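Trehalose-6-phosphate phosphatase (Candida albicans, PDB 5DXF) is a member of glycosyltransferase family 20, represented here by an N-terminal fragment with the two-domain GT-B fold. Local coordinates at residues A[326-331]-A[368-373]; A[351-356]-A[392-397]. One frame throughout, in Å; residues are numbered along the deposited sequence.

Contact 1: residues A[326-331]-A[368-373]; sequences QVYKGK and VLIQVS
Tyr328 brings the outer part of its ring against Ile370 and, less closely, Val368. The two strand residues meet the ring obliquely. Ile370 CD1 is 4.2 Å from Tyr328 CZ, and the two side chains approach from opposite directions. Val368 CG1 is 4.4 Å from Tyr328 CE1. One face of the ring is already occupied within its own segment: Val327 CG1 sits 3.9 Å above the ring plane, over its centre. With chi1 at -58°, Tyr328 CG lies beside the backbone N, and from there the ring reaches the strand. Lys331 adds the aliphatic part of its chain. Its CD comes within 4.0 Å of Val368 CG2, while CE and NZ lie farther from that methyl. No hydrogen bond links the segments.

Tyr328 is where the chain leaves helix 317-327. A type II turn runs from there to Lys331, closed by Lys331 N to Tyr328 O at 3.2 Å, and Gly330 takes its positive phi. The turn leads directly into strand 332-339, which neighbours strand 367-374. Leu333 and Leu407, from the strands on either side of 367-374, touch Tyr328 and Val368 as well. The contact therefore packs a helix-to-strand turn on the start of strand 367-374, which lies between strands 332-339 and 406-409 of a parallel sheet, an arrangement of the Rossmann-like alpha/beta domains of GT-B proteins.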
loop_
_atom_site.group_PDB
_atom_site.type_symbol
_atom_site.label_atom_id
_atom_site.label_comp_id
_atom_site.label_asym_id
_atom_site.label_seq_id
_atom_site.Cartn_x
_atom_site.Cartn_y
_atom_site.Cartn_z
ATOM N N GLN A 326 0.102 -2.174 -31.032
ATOM C CA GLN A 326 0.817 -2.328 -32.293
ATOM C C GLN A 326 2.104 -3.131 -32.116
ATOM O O GLN A 326 2.426 -3.989 -32.938
ATOM C CB GLN A 326 1.121 -0.954 -32.895
ATOM C CG GLN A 326 0.958 -0.896 -34.403
ATOM C CD GLN A 326 -0.388 -1.428 -34.866
ATOM O OE1 GLN A 326 -1.421 -1.179 -34.243
ATOM N NE2 GLN A 326 -0.378 -2.169 -35.968
ATOM N N VAL A 327 2.830 -2.849 -31.038
ATOM C CA VAL A 327 4.075 -3.548 -30.738
ATOM C C VAL A 327 3.836 -5.031 -30.472
ATOM O O VAL A 327 4.517 -5.894 -31.025
ATOM C CB VAL A 327 4.785 -2.932 -29.512
ATOM C CG1 VAL A 327 6.099 -3.648 -29.241
ATOM C CG2 VAL A 327 5.020 -1.446 -29.723
ATOM N N TYR A 328 2.851 -5.318 -29.628
ATOM C CA TYR A 328 2.611 -6.683 -29.179
ATOM C C TYR A 328 1.456 -7.341 -29.923
ATOM O O TYR A 328 0.655 -8.071 -29.338
ATOM C CB TYR A 328 2.362 -6.691 -27.673
ATOM C CG TYR A 328 3.525 -6.109 -26.905
ATOM C CD1 TYR A 328 4.703 -6.826 -26.753
ATOM C CD2 TYR A 328 3.456 -4.838 -26.351
ATOM C CE1 TYR A 328 5.776 -6.300 -26.063
ATOM C CE2 TYR A 328 4.523 -4.303 -25.656
ATOM C CZ TYR A 328 5.681 -5.039 -25.516
ATOM O OH TYR A 328 6.748 -4.512 -24.825
ATOM N N LYS A 329 1.392 -7.075 -31.223
ATOM C CA LYS A 329 0.403 -7.686 -32.099
ATOM C C LYS A 329 0.594 -9.197 -32.152
ATOM O O LYS A 329 1.711 -9.686 -32.309
ATOM C CB LYS A 329 0.497 -7.087 -33.503
ATOM C CG LYS A 329 -0.467 -7.680 -34.514
ATOM C CD LYS A 329 -0.342 -6.980 -35.859
ATOM C CE LYS A 329 -0.763 -5.520 -35.766
ATOM N NZ LYS A 329 -2.206 -5.382 -35.424
ATOM N N GLY A 330 -0.502 -9.935 -32.011
ATOM C CA GLY A 330 -0.456 -11.384 -32.061
ATOM C C GLY A 330 0.089 -12.026 -30.798
ATOM O O GLY A 330 0.378 -13.223 -30.784
ATOM N N LYS A 331 0.226 -11.236 -29.735
ATOM C CA LYS A 331 0.758 -11.741 -28.471
ATOM C C LYS A 331 -0.146 -11.409 -27.285
ATOM O O LYS A 331 -0.876 -10.418 -27.305
ATOM C CB LYS A 331 2.163 -11.185 -28.225
ATOM C CG LYS A 331 3.198 -11.692 -29.213
ATOM C CD LYS A 331 4.567 -11.082 -28.969
ATOM C CE LYS A 331 5.596 -11.695 -29.901
ATOM N NZ LYS A 331 5.649 -13.174 -29.744
ATOM N N VAL A 368 3.876 -12.716 -23.348
ATOM C CA VAL A 368 4.898 -11.816 -22.833
ATOM C C VAL A 368 4.519 -11.299 -21.450
ATOM O O VAL A 368 3.438 -10.742 -21.261
ATOM C CB VAL A 368 5.130 -10.623 -23.775
ATOM C CG1 VAL A 368 6.085 -9.624 -23.138
ATOM C CG2 VAL A 368 5.664 -11.104 -25.117
ATOM N N LEU A 369 5.412 -11.499 -20.485
ATOM C CA LEU A 369 5.208 -10.999 -19.129
ATOM C C LEU A 369 5.936 -9.671 -18.949
ATOM O O LEU A 369 7.161 -9.609 -19.060
ATOM C CB LEU A 369 5.691 -12.024 -18.094
ATOM C CG LEU A 369 5.461 -11.741 -16.604
ATOM C CD1 LEU A 369 5.216 -13.033 -15.842
ATOM C CD2 LEU A 369 6.642 -11.002 -15.997
ATOM N N ILE A 370 5.182 -8.610 -18.678
ATOM C CA ILE A 370 5.773 -7.300 -18.431
ATOM C C ILE A 370 5.722 -6.961 -16.947
ATOM O O ILE A 370 4.643 -6.817 -16.370
ATOM C CB ILE A 370 5.063 -6.192 -19.235
ATOM C CG1 ILE A 370 5.249 -6.431 -20.734
ATOM C CG2 ILE A 370 5.596 -4.819 -18.841
ATOM C CD1 ILE A 370 4.328 -5.613 -21.604
ATOM N N GLN A 371 6.897 -6.846 -16.335
ATOM C CA GLN A 371 7.000 -6.501 -14.922
ATOM C C GLN A 371 7.743 -5.183 -14.736
ATOM O O GLN A 371 8.901 -5.054 -15.134
ATOM C CB GLN A 371 7.708 -7.615 -14.142
ATOM C CG GLN A 371 7.708 -7.413 -12.633
ATOM C CD GLN A 371 6.325 -7.552 -12.028
ATOM O OE1 GLN A 371 5.496 -8.319 -12.517
ATOM N NE2 GLN A 371 6.067 -6.804 -10.962
ATOM N N VAL A 372 7.064 -4.203 -14.150
ATOM C CA VAL A 372 7.711 -2.959 -13.754
ATOM C C VAL A 372 7.865 -2.957 -12.236
ATOM O O VAL A 372 6.890 -3.119 -11.501
ATOM C CB VAL A 372 6.921 -1.720 -14.223
ATOM C CG1 VAL A 372 5.428 -1.984 -14.150
ATOM C CG2 VAL A 372 7.296 -0.499 -13.392
ATOM N N SER A 373 9.099 -2.789 -11.771
ATOM C CA SER A 373 9.399 -2.938 -10.354
ATOM C C SER A 373 9.926 -1.660 -9.713
ATOM O O SER A 373 10.515 -0.808 -10.377
ATOM C CB SER A 373 10.405 -4.073 -10.148
ATOM O OG SER A 373 11.481 -3.969 -11.062
#

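Contact 2: residues A[351-356]-A[392-397]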
loop_
_atom_site.group_PDB
_atom_site.type_symbol
_atom_site.label_atom_id
_atom_site.label_comp_id
_atom_site.label_asym_id
_atom_site.label_seq_id
_atom_site.Cartn_x
_atom_site.Cartn_y
_atom_site.Cartn_z
ATOM N N GLU A 351 8.266 -17.875 -11.103
ATOM C CA GLU A 351 8.340 -19.330 -11.043
ATOM C C GLU A 351 7.091 -19.953 -11.661
ATOM O O GLU A 351 7.182 -20.871 -12.483
ATOM C CB GLU A 351 8.527 -19.800 -9.599
ATOM C CG GLU A 351 9.978 -19.770 -9.140
ATOM C CD GLU A 351 10.123 -19.768 -7.633
ATOM O OE1 GLU A 351 11.273 -19.842 -7.147
ATOM O OE2 GLU A 351 9.093 -19.683 -6.933
ATOM N N GLY A 352 5.930 -19.435 -11.275
ATOM C CA GLY A 352 4.675 -19.880 -11.853
ATOM C C GLY A 352 4.636 -19.665 -13.355
ATOM O O GLY A 352 4.109 -20.496 -14.096
ATOM N N PHE A 353 5.202 -18.548 -13.806
ATOM C CA PHE A 353 5.239 -18.225 -15.228
ATOM C C PHE A 353 6.134 -19.192 -15.986
ATOM O O PHE A 353 5.796 -19.638 -17.085
ATOM C CB PHE A 353 5.720 -16.789 -15.447
ATOM C CG PHE A 353 5.802 -16.391 -16.894
ATOM C CD1 PHE A 353 4.739 -16.625 -17.753
ATOM C CD2 PHE A 353 6.934 -15.767 -17.392
ATOM C CE1 PHE A 353 4.809 -16.255 -19.086
ATOM C CE2 PHE A 353 7.009 -15.393 -18.721
ATOM C CZ PHE A 353 5.946 -15.637 -19.569
ATOM N N GLU A 354 7.281 -19.508 -15.395
ATOM C CA GLU A 354 8.187 -20.479 -15.987
ATOM C C GLU A 354 7.516 -21.840 -16.115
ATOM O O GLU A 354 7.546 -22.446 -17.187
ATOM C CB GLU A 354 9.463 -20.604 -15.161
ATOM C CG GLU A 354 10.405 -21.669 -15.685
ATOM C CD GLU A 354 11.687 -21.746 -14.894
ATOM O OE1 GLU A 354 11.725 -21.204 -13.770
ATOM O OE2 GLU A 354 12.662 -22.347 -15.393
ATOM N N ILE A 355 6.921 -22.317 -15.024
ATOM C CA ILE A 355 6.185 -23.580 -15.055
ATOM C C ILE A 355 5.123 -23.539 -16.153
ATOM O O ILE A 355 4.948 -24.507 -16.894
ATOM C CB ILE A 355 5.508 -23.894 -13.701
ATOM C CG1 ILE A 355 6.551 -24.045 -12.592
ATOM C CG2 ILE A 355 4.687 -25.169 -13.802
ATOM C CD1 ILE A 355 7.267 -25.383 -12.604
ATOM N N PHE A 356 4.438 -22.404 -16.264
ATOM C CA PHE A 356 3.407 -22.211 -17.282
ATOM C C PHE A 356 3.957 -22.371 -18.689
ATOM O O PHE A 356 3.325 -22.994 -19.541
ATOM C CB PHE A 356 2.761 -20.833 -17.128
ATOM C CG PHE A 356 1.959 -20.396 -18.325
ATOM C CD1 PHE A 356 0.703 -20.927 -18.572
ATOM C CD2 PHE A 356 2.457 -19.436 -19.193
ATOM C CE1 PHE A 356 -0.036 -20.519 -19.672
ATOM C CE2 PHE A 356 1.722 -19.024 -20.292
ATOM C CZ PHE A 356 0.474 -19.564 -20.529
ATOM N N SER A 392 16.422 -14.151 -16.278
ATOM C CA SER A 392 17.473 -14.553 -17.201
ATOM C C SER A 392 17.277 -15.990 -17.666
ATOM O O SER A 392 17.491 -16.297 -18.839
ATOM C CB SER A 392 18.851 -14.395 -16.555
ATOM O OG SER A 392 19.174 -13.029 -16.358
ATOM N N ARG A 393 16.857 -16.863 -16.752
ATOM C CA ARG A 393 16.640 -18.270 -17.080
ATOM C C ARG A 393 15.482 -18.453 -18.060
ATOM O O ARG A 393 15.609 -19.169 -19.059
ATOM C CB ARG A 393 16.380 -19.084 -15.811
ATOM C CG ARG A 393 16.688 -20.569 -15.943
ATOM C CD ARG A 393 15.938 -21.376 -14.891
ATOM N NE ARG A 393 15.977 -20.724 -13.584
ATOM C CZ ARG A 393 15.021 -20.824 -12.664
ATOM N NH1 ARG A 393 13.941 -21.553 -12.900
ATOM N NH2 ARG A 393 15.143 -20.192 -11.503
ATOM N N ILE A 394 14.359 -17.801 -17.769
ATOM C CA ILE A 394 13.175 -17.871 -18.620
ATOM C C ILE A 394 13.449 -17.312 -20.015
ATOM O O ILE A 394 13.091 -17.928 -21.019
ATOM C CB ILE A 394 11.983 -17.110 -17.997
ATOM C CG1 ILE A 394 11.601 -17.726 -16.650
ATOM C CG2 ILE A 394 10.791 -17.118 -18.936
ATOM C CD1 ILE A 394 10.449 -17.027 -15.967
ATOM N N ASN A 395 14.092 -16.149 -20.076
ATOM C CA ASN A 395 14.415 -15.540 -21.362
ATOM C C ASN A 395 15.446 -16.348 -22.141
ATOM O O ASN A 395 15.422 -16.374 -23.370
ATOM C CB ASN A 395 14.911 -14.106 -21.171
ATOM C CG ASN A 395 13.814 -13.171 -20.706
ATOM O OD1 ASN A 395 12.628 -13.479 -20.826
ATOM N ND2 ASN A 395 14.205 -12.018 -20.179
ATOM N N SER A 396 16.357 -17.002 -21.428
ATOM C CA SER A 396 17.331 -17.869 -22.076
ATOM C C SER A 396 16.660 -19.106 -22.659
ATOM O O SER A 396 17.011 -19.560 -23.749
ATOM C CB SER A 396 18.426 -18.288 -21.094
ATOM O OG SER A 396 19.211 -19.338 -21.630
ATOM N N LYS A 397 15.688 -19.646 -21.931
ATOM C CA LYS A 397 15.059 -20.896 -22.337
ATOM C C LYS A 397 14.017 -20.715 -23.440
ATOM O O LYS A 397 13.984 -21.491 -24.396
ATOM C CB LYS A 397 14.416 -21.587 -21.131
ATOM C CG LYS A 397 13.758 -22.912 -21.478
ATOM C CD LYS A 397 13.615 -23.814 -20.266
ATOM C CE LYS A 397 13.096 -25.183 -20.673
ATOM N NZ LYS A 397 13.111 -26.137 -19.533
#
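The Phe353 ring is met by Ile394, and the Arg393 guanidinium by the Glu354 carboxylate, both obliquely. Ile394 CD1 lies 4.0 Å from Phe353 CD2, and Ile394 CG2 approaches Phe353 CE2 at 4.2 Å. The planes of the Arg393 guanidinium and the Glu354 carboxylate are turned 45° apart. Within the first helix, Phe353 O lies in plane at the edge of the Phe356 ring.

Ile394 fills the middle of the contact. Its CD1 is 3.8 Å from Glu354 CB, so one methyl serves both Phe353 and Glu354. Toward the surface, Glu354 and Arg393 form a salt bridge. Arg393 NH1 gives a weak, bent hydrogen bond to Glu354 OE2, at 2.9 Å and 146°. The Glu354 chain is extended, whereas Arg393 bends at chi3 (-43°), which turns its guanidinium across the end of the Glu354 chain; the two cross at about a right angle. Lys397 NZ lies 5.6 Å from Glu354 OE2 and may add some positive field at the carboxylate. It also makes a long, weak ion pair with Asp358.

Phe353 and Ile394 are buried against the sheet: Phe353 also touches Val367 and Leu369, and Ile394 touches Val406. The Arg393 end is exposed. The axes of segments 351-356 and 392-397 come within 10.5 Å and run nearly parallel. Helices 346-359 and 381-398 are the connections of two successive beta-alpha-beta units, packed side by side on one face of a parallel sheet, as in Rossmann-like domains.

How the contacts relate
Both contacts are built round the same parallel sheet, and their centres are about 15 Å apart. Strand 367-374 supplies one side of contact 1 and, in sequence, separates the two helices of contact 2: it follows helix 346-359 and precedes helix 381-398. Contact 1 uses Val368 and Ile370 on one face. Leu369 points to the other face, where its CD1 packs 3.6 Å from Phe353 CG of contact 2. Contact 1 joins a partly exposed turn to buried strand residues and is apolar across its segments. Contact 2 joins two helices and is mixed, with a buried apolar layer near the sheet and a salt bridge toward the surface.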